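Local atomic coordinates of membrane-bound lysozyme inhibitor of C-type lysozyme (Pseudomonas aeruginosa, PDB entry 3F6Z), a protein that specifically inhibits C-type lysozymes as a lipoprotein of the bacterial outer membrane. Residues S42-P47 with Y72-K77. Residues are numbered along the deposited sequence; the frame is centred on the assembly and turned at random.
Sequences SLAVVP and YIWWTK
With CG1 of Val-46 anti to the backbone N (chi1 -176°) and CG2 therefore anti to the carbonyl carbon, the CG2 methyl reaches Trp-74, whose own CG also lies anti to its backbone N. That first torsion carries the indole toward strand 41-49, and chi2 of -112° turns the face of its five-membered ring to Val-46. Val-46 CG2 sits over that face, 4.0 Å from the centroid of the five-membered ring and only 10° off its normal, a CH-pi contact with the methyl almost directly above the pyrrole. Its closest ring atom is CD1, and the two side chains cross at about a right angle. Two residues earlier on the strand, Ala-44 adds a lighter touch: its CB comes obliquely to within 4.3 Å of Trp-74 CD1. Alternation along the strand sends both Ala-44 and Val-46 into the barrel, whereas Leu-43 and Val-45 pack against Leu-8 of the second subunit, another copy of this protein.

The strands 41-49 and 72-77 are not neighbours in the antiparallel barrel; strands 52-59 and 65-69 separate them in the sheet order. At their nearest approach, the CA atoms of Val-46 and Trp-74 are 8.2 Å apart, a gap bridged by side chains across the interior. Trp-74 also meets Tyr-23 edge-to-face and packs on Ala-81 and Leu-83 of the adjoining strand 80-84. Its polar NE1 is hydrogen-bonded to the hydroxyl of Tyr-35, so the indole N-H is satisfied inside the barrel while the Val-46 methyl covers one face of the ring and Ala-44 adds an oblique apolar contact.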
# COMPACT_ATOMS: atom_id res chain seq x y z
N SER B 42 -7.55 7.72 -9.71
CA SER B 42 -6.66 7.34 -10.79
C SER B 42 -6.48 5.83 -10.64
O SER B 42 -6.02 5.35 -9.60
CB SER B 42 -5.33 8.07 -10.65
OG SER B 42 -4.40 7.63 -11.62
N LEU B 43 -6.84 5.08 -11.67
CA LEU B 43 -6.74 3.64 -11.61
C LEU B 43 -5.96 3.05 -12.77
O LEU B 43 -5.73 3.71 -13.79
CB LEU B 43 -8.14 3.02 -11.61
CG LEU B 43 -9.16 3.63 -10.64
CD1 LEU B 43 -10.55 3.07 -10.95
CD2 LEU B 43 -8.76 3.33 -9.19
N ALA B 44 -5.56 1.80 -12.60
CA ALA B 44 -4.83 1.06 -13.61
C ALA B 44 -5.32 -0.38 -13.53
O ALA B 44 -5.19 -1.03 -12.49
CB ALA B 44 -3.33 1.12 -13.32
N VAL B 45 -5.89 -0.86 -14.63
CA VAL B 45 -6.39 -2.22 -14.70
C VAL B 45 -5.26 -3.04 -15.30
O VAL B 45 -4.90 -2.88 -16.47
CB VAL B 45 -7.67 -2.30 -15.59
CG1 VAL B 45 -8.26 -3.70 -15.55
CG2 VAL B 45 -8.71 -1.29 -15.09
N VAL B 46 -4.68 -3.91 -14.49
CA VAL B 46 -3.55 -4.68 -14.94
C VAL B 46 -3.67 -6.18 -14.87
O VAL B 46 -4.09 -6.73 -13.85
CB VAL B 46 -2.28 -4.33 -14.12
CG1 VAL B 46 -1.09 -5.07 -14.68
CG2 VAL B 46 -2.06 -2.82 -14.12
N PRO B 47 -3.34 -6.87 -15.96
CA PRO B 47 -3.42 -8.33 -15.93
C PRO B 47 -2.07 -8.79 -15.36
O PRO B 47 -1.06 -8.88 -16.07
CB PRO B 47 -3.61 -8.71 -17.40
CG PRO B 47 -2.86 -7.61 -18.12
CD PRO B 47 -3.28 -6.37 -17.35
N TYR B 72 0.24 -6.94 -5.09
CA TYR B 72 1.04 -6.27 -6.11
C TYR B 72 1.10 -4.75 -6.02
O TYR B 72 0.22 -4.09 -5.45
CB TYR B 72 0.51 -6.61 -7.50
CG TYR B 72 0.60 -8.06 -7.90
CD1 TYR B 72 1.81 -8.60 -8.36
CD2 TYR B 72 -0.52 -8.89 -7.84
CE1 TYR B 72 1.89 -9.94 -8.76
CE2 TYR B 72 -0.45 -10.23 -8.23
CZ TYR B 72 0.76 -10.75 -8.69
OH TYR B 72 0.83 -12.07 -9.06
N ILE B 73 2.16 -4.21 -6.62
CA ILE B 73 2.37 -2.78 -6.72
C ILE B 73 2.78 -2.57 -8.18
O ILE B 73 3.69 -3.24 -8.68
CB ILE B 73 3.51 -2.26 -5.80
CG1 ILE B 73 3.10 -2.38 -4.32
CG2 ILE B 73 3.83 -0.81 -6.14
CD1 ILE B 73 1.94 -1.47 -3.91
N TRP B 74 2.08 -1.69 -8.87
CA TRP B 74 2.38 -1.37 -10.26
C TRP B 74 2.82 0.09 -10.20
O TRP B 74 2.01 0.99 -9.96
CB TRP B 74 1.14 -1.54 -11.13
CG TRP B 74 1.33 -1.15 -12.57
CD1 TRP B 74 0.76 -0.09 -13.22
CD2 TRP B 74 2.10 -1.84 -13.56
NE1 TRP B 74 1.13 -0.08 -14.54
CE2 TRP B 74 1.95 -1.15 -14.78
CE3 TRP B 74 2.91 -2.99 -13.53
CZ2 TRP B 74 2.58 -1.56 -15.96
CZ3 TRP B 74 3.53 -3.40 -14.71
CH2 TRP B 74 3.36 -2.68 -15.91
N TRP B 75 4.11 0.32 -10.41
CA TRP B 75 4.68 1.67 -10.33
C TRP B 75 5.26 2.11 -11.67
O TRP B 75 6.24 1.54 -12.15
CB TRP B 75 5.78 1.66 -9.26
CG TRP B 75 6.03 2.96 -8.58
CD1 TRP B 75 5.81 4.22 -9.08
CD2 TRP B 75 6.66 3.14 -7.31
NE1 TRP B 75 6.26 5.17 -8.19
CE2 TRP B 75 6.79 4.53 -7.09
CE3 TRP B 75 7.13 2.26 -6.32
CZ2 TRP B 75 7.37 5.06 -5.93
CZ3 TRP B 75 7.71 2.78 -5.17
CH2 TRP B 75 7.82 4.18 -4.99
N THR B 76 4.67 3.14 -12.26
CA THR B 76 5.13 3.63 -13.55
C THR B 76 5.90 4.93 -13.43
O THR B 76 5.65 5.75 -12.55
CB THR B 76 3.95 3.84 -14.51
OG1 THR B 76 3.23 5.02 -14.13
CG2 THR B 76 3.01 2.64 -14.46
N LYS B 77 6.85 5.11 -14.35
CA LYS B 77 7.69 6.30 -14.42
C LYS B 77 7.89 6.52 -15.92
O LYS B 77 8.67 5.82 -16.56
CB LYS B 77 9.02 6.02 -13.72
CG LYS B 77 10.05 7.14 -13.78
CD LYS B 77 9.64 8.36 -12.98
CE LYS B 77 10.73 9.42 -13.04
NZ LYS B 77 10.48 10.57 -12.13